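Local coordinates for putative peptidoglycan-binding/hydrolysing protein (Peptoclostridium difficile, PDB 5TV7), which probably binds peptidoglycan, and perhaps hydrolyses it, through peptidoglycan-binding domains, and is seen here holding glutamine hydroxamate, at residues Y82-T94 / W166-S178. Sequence-based numbering, arbitrary orientation.
Sequences YTVSYNIGAKTIT and WDKLGRLTDPTLS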
ATOM      1  N   TYR A  82      -5.788  -8.427   4.369  1.00 38.33           N
ATOM      2  CA  TYR A  82      -6.378  -7.764   3.197  1.00 36.16           C
ATOM      3  C   TYR A  82      -6.383  -8.601   1.939  1.00 35.44           C
ATOM      4  O   TYR A  82      -5.408  -9.290   1.633  1.00 34.64           O
ATOM      5  CB  TYR A  82      -5.610  -6.484   2.850  1.00 36.09           C
ATOM      6  CG  TYR A  82      -5.558  -5.442   3.931  1.00 37.34           C
ATOM      7  CD1 TYR A  82      -6.658  -4.646   4.205  1.00 37.46           C
ATOM      8  CD2 TYR A  82      -4.385  -5.208   4.643  1.00 40.18           C
ATOM      9  CE1 TYR A  82      -6.609  -3.662   5.182  1.00 38.65           C
ATOM     10  CE2 TYR A  82      -4.324  -4.226   5.630  1.00 40.56           C
ATOM     11  CZ  TYR A  82      -5.440  -3.458   5.893  1.00 40.97           C
ATOM     12  OH  TYR A  82      -5.390  -2.489   6.867  1.00 42.74           O
ATOM     13  N   THR A  83      -7.471  -8.483   1.187  1.00 34.15           N
ATOM     14  CA  THR A  83      -7.621  -9.098  -0.132  1.00 35.16           C
ATOM     15  C   THR A  83      -8.125  -7.988  -1.058  1.00 34.36           C
ATOM     16  O   THR A  83      -8.551  -6.940  -0.591  1.00 34.17           O
ATOM     17  CB  THR A  83      -8.585 -10.283  -0.125  1.00 37.59           C
ATOM     18  OG1 THR A  83      -9.827  -9.884   0.460  1.00 38.28           O
ATOM     19  CG2 THR A  83      -8.007 -11.443   0.682  1.00 40.77           C
ATOM     20  N   VAL A  84      -8.103  -8.231  -2.362  1.00 34.93           N
ATOM     21  CA  VAL A  84      -8.430  -7.213  -3.342  1.00 33.83           C
ATOM     22  C   VAL A  84      -9.503  -7.667  -4.303  1.00 35.47           C
ATOM     23  O   VAL A  84      -9.458  -8.790  -4.807  1.00 36.08           O
ATOM     24  CB  VAL A  84      -7.174  -6.870  -4.188  1.00 34.48           C
ATOM     25  CG1 VAL A  84      -7.499  -5.816  -5.240  1.00 34.04           C
ATOM     26  CG2 VAL A  84      -6.039  -6.392  -3.297  1.00 32.72           C
ATOM     27  N   SER A  85     -10.452  -6.773  -4.564  1.00 33.79           N
ATOM     28  CA  SER A  85     -11.517  -7.021  -5.512  1.00 34.92           C
ATOM     29  C   SER A  85     -11.509  -5.860  -6.489  1.00 34.79           C
ATOM     30  O   SER A  85     -11.626  -4.700  -6.089  1.00 33.26           O
ATOM     31  CB  SER A  85     -12.876  -7.077  -4.828  1.00 36.02           C
ATOM     32  OG  SER A  85     -13.878  -7.336  -5.798  1.00 37.24           O
ATOM     33  N   TYR A  86     -11.339  -6.172  -7.762  1.00 35.14           N
ATOM     34  CA  TYR A  86     -11.296  -5.149  -8.775  1.00 35.31           C
ATOM     35  C   TYR A  86     -12.505  -5.300  -9.665  1.00 37.01           C
ATOM     36  O   TYR A  86     -12.670  -6.309 -10.322  1.00 38.64           O
ATOM     37  CB  TYR A  86      -9.966  -5.227  -9.546  1.00 34.76           C
ATOM     38  CG  TYR A  86      -9.861  -4.365 -10.793  1.00 35.10           C
ATOM     39  CD1 TYR A  86     -10.427  -3.096 -10.844  1.00 34.61           C
ATOM     40  CD2 TYR A  86      -9.093  -4.781 -11.889  1.00 36.38           C
ATOM     41  CE1 TYR A  86     -10.314  -2.304 -11.974  1.00 35.20           C
ATOM     42  CE2 TYR A  86      -8.961  -3.981 -13.021  1.00 36.43           C
ATOM     43  CZ  TYR A  86      -9.581  -2.749 -13.057  1.00 35.12           C
ATOM     44  OH  TYR A  86      -9.459  -1.934 -14.151  1.00 35.37           O
ATOM     45  N   ASN A  87     -13.367  -4.292  -9.650  1.00 38.48           N
ATOM     46  CA  ASN A  87     -14.562  -4.297 -10.476  1.00 40.54           C
ATOM     47  C   ASN A  87     -14.258  -3.462 -11.712  1.00 40.88           C
ATOM     48  O   ASN A  87     -14.364  -2.239 -11.693  1.00 40.39           O
ATOM     49  CB  ASN A  87     -15.767  -3.754  -9.702  1.00 41.21           C
ATOM     50  CG  ASN A  87     -17.055  -3.873 -10.491  1.00 44.74           C
ATOM     51  OD1 ASN A  87     -17.036  -3.912 -11.726  1.00 45.44           O
ATOM     52  ND2 ASN A  87     -18.177  -3.939  -9.789  1.00 45.10           N
ATOM     53  N   ILE A  88     -13.883  -4.158 -12.784  1.00 43.30           N
ATOM     54  CA  ILE A  88     -13.506  -3.544 -14.059  1.00 44.28           C
ATOM     55  C   ILE A  88     -14.590  -2.633 -14.627  1.00 46.05           C
ATOM     56  O   ILE A  88     -14.308  -1.490 -15.000  1.00 46.39           O
ATOM     57  CB  ILE A  88     -13.119  -4.633 -15.087  1.00 47.61           C
ATOM     58  CG1 ILE A  88     -11.878  -5.393 -14.585  1.00 47.47           C
ATOM     59  CG2 ILE A  88     -12.842  -4.017 -16.455  1.00 49.13           C
ATOM     60  CD1 ILE A  88     -11.543  -6.646 -15.368  1.00 50.42           C
ATOM     61  N   GLY A  89     -15.824  -3.135 -14.684  1.00 47.85           N
ATOM     62  CA  GLY A  89     -16.949  -2.354 -15.198  1.00 48.62           C
ATOM     63  C   GLY A  89     -17.226  -1.084 -14.399  1.00 48.13           C
ATOM     64  O   GLY A  89     -17.470  -0.021 -14.970  1.00 49.67           O
ATOM     65  N   ALA A  90     -17.181  -1.192 -13.075  1.00 46.32           N
ATOM     66  CA  ALA A  90     -17.444  -0.047 -12.207  1.00 44.99           C
ATOM     67  C   ALA A  90     -16.222   0.855 -12.034  1.00 43.02           C
ATOM     68  O   ALA A  90     -16.325   1.914 -11.420  1.00 42.74           O
ATOM     69  CB  ALA A  90     -17.939  -0.527 -10.849  1.00 45.21           C
ATOM     70  N   LYS A  91     -15.070   0.453 -12.573  1.00 41.78           N
ATOM     71  CA  LYS A  91     -13.838   1.248 -12.411  1.00 40.74           C
ATOM     72  C   LYS A  91     -13.516   1.501 -10.933  1.00 36.96           C
ATOM     73  O   LYS A  91     -13.175   2.613 -10.537  1.00 37.02           O
ATOM     74  CB  LYS A  91     -13.904   2.574 -13.192  1.00 42.52           C
ATOM     75  CG  LYS A  91     -13.887   2.420 -14.700  1.00 45.41           C
ATOM     76  CD  LYS A  91     -14.062   3.784 -15.341  1.00 49.34           C
ATOM     77  CE  LYS A  91     -14.057   3.728 -16.860  1.00 52.90           C
ATOM     78  NZ  LYS A  91     -12.736   3.308 -17.382  1.00 53.36           N
ATOM     79  N   THR A  92     -13.619   0.456 -10.123  1.00 36.46           N
ATOM     80  CA  THR A  92     -13.330   0.560  -8.688  1.00 34.44           C
ATOM     81  C   THR A  92     -12.503  -0.620  -8.211  1.00 32.20           C
ATOM     82  O   THR A  92     -12.587  -1.725  -8.761  1.00 30.15           O
ATOM     83  CB  THR A  92     -14.612   0.540  -7.829  1.00 35.58           C
ATOM     84  OG1 THR A  92     -15.329  -0.674  -8.088  1.00 36.58           O
ATOM     85  CG2 THR A  92     -15.514   1.742  -8.112  1.00 36.86           C
ATOM     86  N   ILE A  93     -11.727  -0.367  -7.165  1.00 30.55           N
ATOM     87  CA  ILE A  93     -10.937  -1.389  -6.491  1.00 30.23           C
ATOM     88  C   ILE A  93     -11.317  -1.331  -5.025  1.00 29.72           C
ATOM     89  O   ILE A  93     -11.324  -0.256  -4.420  1.00 28.90           O
ATOM     90  CB  ILE A  93      -9.421  -1.168  -6.645  1.00 30.15           C
ATOM     91  CG1 ILE A  93      -9.014  -1.511  -8.080  1.00 31.41           C
ATOM     92  CG2 ILE A  93      -8.633  -2.054  -5.662  1.00 30.59           C
ATOM     93  CD1 ILE A  93      -7.571  -1.207  -8.398  1.00 32.51           C
ATOM     94  N   THR A  94     -11.613  -2.492  -4.459  1.00 29.80           N
ATOM     95  CA  THR A  94     -11.964  -2.583  -3.051  1.00 30.17           C
ATOM     96  C   THR A  94     -10.920  -3.408  -2.331  1.00 30.15           C
ATOM     97  O   THR A  94     -10.579  -4.508  -2.766  1.00 30.16           O
ATOM     98  CB  THR A  94     -13.349  -3.242  -2.853  1.00 30.98           C
ATOM     99  OG1 THR A  94     -14.308  -2.529  -3.626  1.00 31.82           O
ATOM    100  CG2 THR A  94     -13.779  -3.212  -1.373  1.00 31.01           C
ATOM    101  N   TRP A 166      -3.631   1.474 -12.273  1.00 28.95           N
ATOM    102  CA  TRP A 166      -4.625   0.882 -11.362  1.00 29.37           C
ATOM    103  C   TRP A 166      -5.139  -0.407 -11.937  1.00 30.01           C
ATOM    104  O   TRP A 166      -5.287  -1.388 -11.224  1.00 31.14           O
ATOM    105  CB  TRP A 166      -5.832   1.773 -11.157  1.00 30.21           C
ATOM    106  CG  TRP A 166      -5.668   2.944 -10.262  1.00 29.60           C
ATOM    107  CD1 TRP A 166      -5.865   4.250 -10.594  1.00 30.63           C
ATOM    108  CD2 TRP A 166      -5.317   2.926  -8.879  1.00 28.85           C
ATOM    109  NE1 TRP A 166      -5.679   5.047  -9.493  1.00 31.58           N
ATOM    110  CE2 TRP A 166      -5.337   4.259  -8.427  1.00 30.03           C
ATOM    111  CE3 TRP A 166      -4.997   1.912  -7.971  1.00 29.63           C
ATOM    112  CZ2 TRP A 166      -5.026   4.613  -7.110  1.00 30.52           C
ATOM    113  CZ3 TRP A 166      -4.704   2.262  -6.652  1.00 29.52           C
ATOM    114  CH2 TRP A 166      -4.717   3.601  -6.240  1.00 29.27           C
ATOM    115  N   ASP A 167      -5.412  -0.397 -13.240  1.00 31.41           N
ATOM    116  CA  ASP A 167      -5.946  -1.564 -13.925  1.00 32.87           C
ATOM    117  C   ASP A 167      -5.004  -2.749 -13.817  1.00 33.27           C
ATOM    118  O   ASP A 167      -5.433  -3.876 -13.520  1.00 33.57           O
ATOM    119  CB  ASP A 167      -6.193  -1.225 -15.392  1.00 35.60           C
ATOM    120  CG  ASP A 167      -6.708  -2.405 -16.189  1.00 38.31           C
ATOM    121  OD1 ASP A 167      -7.864  -2.837 -15.980  1.00 40.10           O
ATOM    122  OD2 ASP A 167      -5.955  -2.889 -17.060  1.00 40.72           O
ATOM    123  N   LYS A 168      -3.713  -2.491 -14.017  1.00 33.09           N
ATOM    124  CA  LYS A 168      -2.720  -3.556 -13.978  1.00 33.43           C
ATOM    125  C   LYS A 168      -2.574  -4.074 -12.545  1.00 32.08           C
ATOM    126  O   LYS A 168      -2.541  -5.272 -12.319  1.00 33.38           O
ATOM    127  CB  LYS A 168      -1.376  -3.083 -14.561  1.00 34.76           C
ATOM    128  CG  LYS A 168      -0.418  -4.211 -14.906  1.00 38.71           C
ATOM    129  CD  LYS A 168      -0.920  -5.014 -16.105  1.00 42.48           C
ATOM    130  CE  LYS A 168      -0.124  -6.291 -16.276  1.00 46.92           C
ATOM    131  NZ  LYS A 168      -0.778  -7.257 -17.212  1.00 50.27           N
ATOM    132  N   LEU A 169      -2.518  -3.170 -11.574  1.00 30.80           N
ATOM    133  CA  LEU A 169      -2.440  -3.571 -10.171  1.00 30.46           C
ATOM    134  C   LEU A 169      -3.625  -4.434  -9.786  1.00 30.82           C
ATOM    135  O   LEU A 169      -3.471  -5.467  -9.128  1.00 30.22           O
ATOM    136  CB  LEU A 169      -2.409  -2.333  -9.258  1.00 30.29           C
ATOM    137  CG  LEU A 169      -1.076  -1.594  -9.205  1.00 30.00           C
ATOM    138  CD1 LEU A 169      -1.246  -0.253  -8.508  1.00 29.77           C
ATOM    139  CD2 LEU A 169      -0.034  -2.452  -8.509  1.00 29.74           C
ATOM    140  N   GLY A 170      -4.811  -3.995 -10.200  1.00 31.90           N
ATOM    141  CA  GLY A 170      -6.046  -4.717  -9.911  1.00 33.62           C
ATOM    142  C   GLY A 170      -6.096  -6.112 -10.504  1.00 34.63           C
ATOM    143  O   GLY A 170      -6.482  -7.058  -9.822  1.00 35.07           O
ATOM    144  N   ARG A 171      -5.702  -6.239 -11.770  1.00 35.77           N
ATOM    145  CA  ARG A 171      -5.729  -7.544 -12.449  1.00 38.27           C
ATOM    146  C   ARG A 171      -4.754  -8.539 -11.836  1.00 38.00           C
ATOM    147  O   ARG A 171      -5.047  -9.722 -11.775  1.00 39.62           O
ATOM    148  CB  ARG A 171      -5.443  -7.403 -13.946  1.00 39.42           C
ATOM    149  CG  ARG A 171      -6.576  -6.747 -14.697  1.00 41.51           C
ATOM    150  CD  ARG A 171      -6.218  -6.494 -16.145  1.00 42.92           C
ATOM    151  NE  ARG A 171      -7.267  -5.712 -16.800  1.00 45.71           N
ATOM    152  CZ  ARG A 171      -8.364  -6.214 -17.373  1.00 48.20           C
ATOM    153  NH1 ARG A 171      -8.594  -7.522 -17.407  1.00 50.40           N
ATOM    154  NH2 ARG A 171      -9.242  -5.388 -17.932  1.00 49.77           N
ATOM    155  N   LEU A 172      -3.612  -8.045 -11.370  1.00 36.46           N
ATOM    156  CA  LEU A 172      -2.588  -8.901 -10.773  1.00 36.76           C
ATOM    157  C   LEU A 172      -2.863  -9.289  -9.326  1.00 36.82           C
ATOM    158  O   LEU A 172      -2.379 -10.309  -8.881  1.00 38.92           O
ATOM    159  CB  LEU A 172      -1.221  -8.217 -10.855  1.00 35.78           C
ATOM    160  CG  LEU A 172      -0.670  -8.045 -12.275  1.00 35.80           C
ATOM    161  CD1 LEU A 172       0.536  -7.122 -12.259  1.00 35.09           C
ATOM    162  CD2 LEU A 172      -0.323  -9.394 -12.893  1.00 35.94           C
ATOM    163  N   THR A 173      -3.621  -8.480  -8.594  1.00 34.89           N
ATOM    164  CA  THR A 173      -3.876  -8.772  -7.184  1.00 35.68           C
ATOM    165  C   THR A 173      -5.257  -9.345  -6.873  1.00 36.18           C
ATOM    166  O   THR A 173      -5.478  -9.808  -5.762  1.00 37.44           O
ATOM    167  CB  THR A 173      -3.597  -7.543  -6.312  1.00 35.04           C
ATOM    168  OG1 THR A 173      -4.423  -6.452  -6.731  1.00 33.91           O
ATOM    169  CG2 THR A 173      -2.121  -7.157  -6.426  1.00 34.52           C
ATOM    170  N   ASP A 174      -6.168  -9.325  -7.847  1.00 37.41           N
ATOM    171  CA  ASP A 174      -7.492  -9.933  -7.690  1.00 39.07           C
ATOM    172  C   ASP A 174      -7.370 -11.336  -8.301  1.00 41.81           C
ATOM    173  O   ASP A 174      -7.277 -11.466  -9.521  1.00 43.67           O
ATOM    174  CB  ASP A 174      -8.563  -9.110  -8.414  1.00 38.77           C
ATOM    175  CG  ASP A 174      -9.995  -9.626  -8.175  1.00 41.28           C
ATOM    176  OD1 ASP A 174     -10.184 -10.826  -7.858  1.00 41.75           O
ATOM    177  OD2 ASP A 174     -10.937  -8.814  -8.340  1.00 39.84           O
ATOM    178  N   PRO A 175      -7.406 -12.392  -7.467  1.00 44.48           N
ATOM    179  CA  PRO A 175      -7.237 -13.751  -8.010  1.00 47.14           C
ATOM    180  C   PRO A 175      -8.305 -14.198  -9.017  1.00 51.21           C
ATOM    181  O   PRO A 175      -8.027 -15.057  -9.848  1.00 52.48           O
ATOM    182  CB  PRO A 175      -7.273 -14.634  -6.761  1.00 47.67           C
ATOM    183  CG  PRO A 175      -8.065 -13.859  -5.761  1.00 46.99           C
ATOM    184  CD  PRO A 175      -7.775 -12.411  -6.035  1.00 44.98           C
ATOM    185  N   THR A 176      -9.500 -13.609  -8.958  1.00 53.77           N
ATOM    186  CA  THR A 176     -10.582 -13.965  -9.879  1.00 57.45           C
ATOM    187  C   THR A 176     -10.365 -13.396 -11.274  1.00 60.49           C
ATOM    188  O   THR A 176     -11.099 -13.747 -12.193  1.00 63.66           O
ATOM    189  CB  THR A 176     -11.957 -13.470  -9.376  1.00 57.84           C
ATOM    190  OG1 THR A 176     -12.013 -12.037  -9.420  1.00 56.64           O
ATOM    191  CG2 THR A 176     -12.224 -13.955  -7.955  1.00 57.60           C
ATOM    192  N   LEU A 177      -9.376 -12.512 -11.423  1.00 62.60           N
ATOM    193  CA  LEU A 177      -9.078 -11.882 -12.710  1.00 65.68           C
ATOM    194  C   LEU A 177      -7.761 -12.351 -13.296  1.00 70.81           C
ATOM    195  O   LEU A 177      -6.811 -12.641 -12.573  1.00 70.37           O
ATOM    196  CB  LEU A 177      -9.012 -10.362 -12.552  1.00 62.75           C
ATOM    197  CG  LEU A 177     -10.255  -9.662 -12.018  1.00 61.80           C
ATOM    198  CD1 LEU A 177      -9.969  -8.178 -11.899  1.00 60.43           C
ATOM    199  CD2 LEU A 177     -11.452  -9.909 -12.919  1.00 63.10           C
ATOM    200  N   SER A 178      -7.713 -12.395 -14.623  1.00 81.25           N
ATOM    201  CA  SER A 178      -6.517 -12.789 -15.361  1.00 87.32           C
ATOM    202  C   SER A 178      -5.677 -11.526 -15.625  1.00 89.65           C
ATOM    203  O   SER A 178      -6.195 -10.465 -16.004  1.00 86.83           O
ATOM    204  CB  SER A 178      -6.919 -13.481 -16.676  1.00 91.65           C
ATOM    205  OG  SER A 178      -5.797 -14.002 -17.367  1.00 92.79           O
ATOM    206  OXT SER A 178      -4.457 -11.516 -15.437  1.00 94.24           O
TER
HETATM  207  O   HOH W   1      -6.382 -10.307  -3.157  1.00 34.03           O
HETATM  208  O   HOH W   2     -11.145 -10.928  -5.412  1.00 52.27           O
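Y86 and V84 lean on G170 and T173 where strand 82-87 crosses helix 166-173 at -124°, the axes 7.7 Å apart at closest approach. G170 makes room for the Y86 ring, whose CD2 lies 3.6 Å from G170 C; L177 CD1, from the C-terminal tail, also touches Y86 CD2. With CG anti to the backbone N (chi1 170°), the ring extends along the helix, and Y86 OH donates to the anti lone pair of D167 OD1 at 2.6 Å, ring and carboxylate planes steeply inclined. R171 NE meets both D167 oxygens from their syn sides, a salt bridge that fixes the carboxylate's rotation and leaves OD1 with two donors. I88 CD1 lies over one face of that guanidinium, 3.7 Å from R171 NH2. Just past the helix, D174 OD2 accepts from Y86 N at 2.7 Å in a nearly straight bond (174°), while OD1 accepts T176 N, the bond of an Asx turn, and also T176 OG1. Waters link V84 N to T173 O and V84 O to D174 OD1. I93 CD1 packs on W166 CE3; the W166 side chain is about 6 Å from the bound glutamine hydroxamate. The contact thus packs a beta hairpin with a G1 bulge against the last helix of the C-terminal peptidoglycan-binding domain.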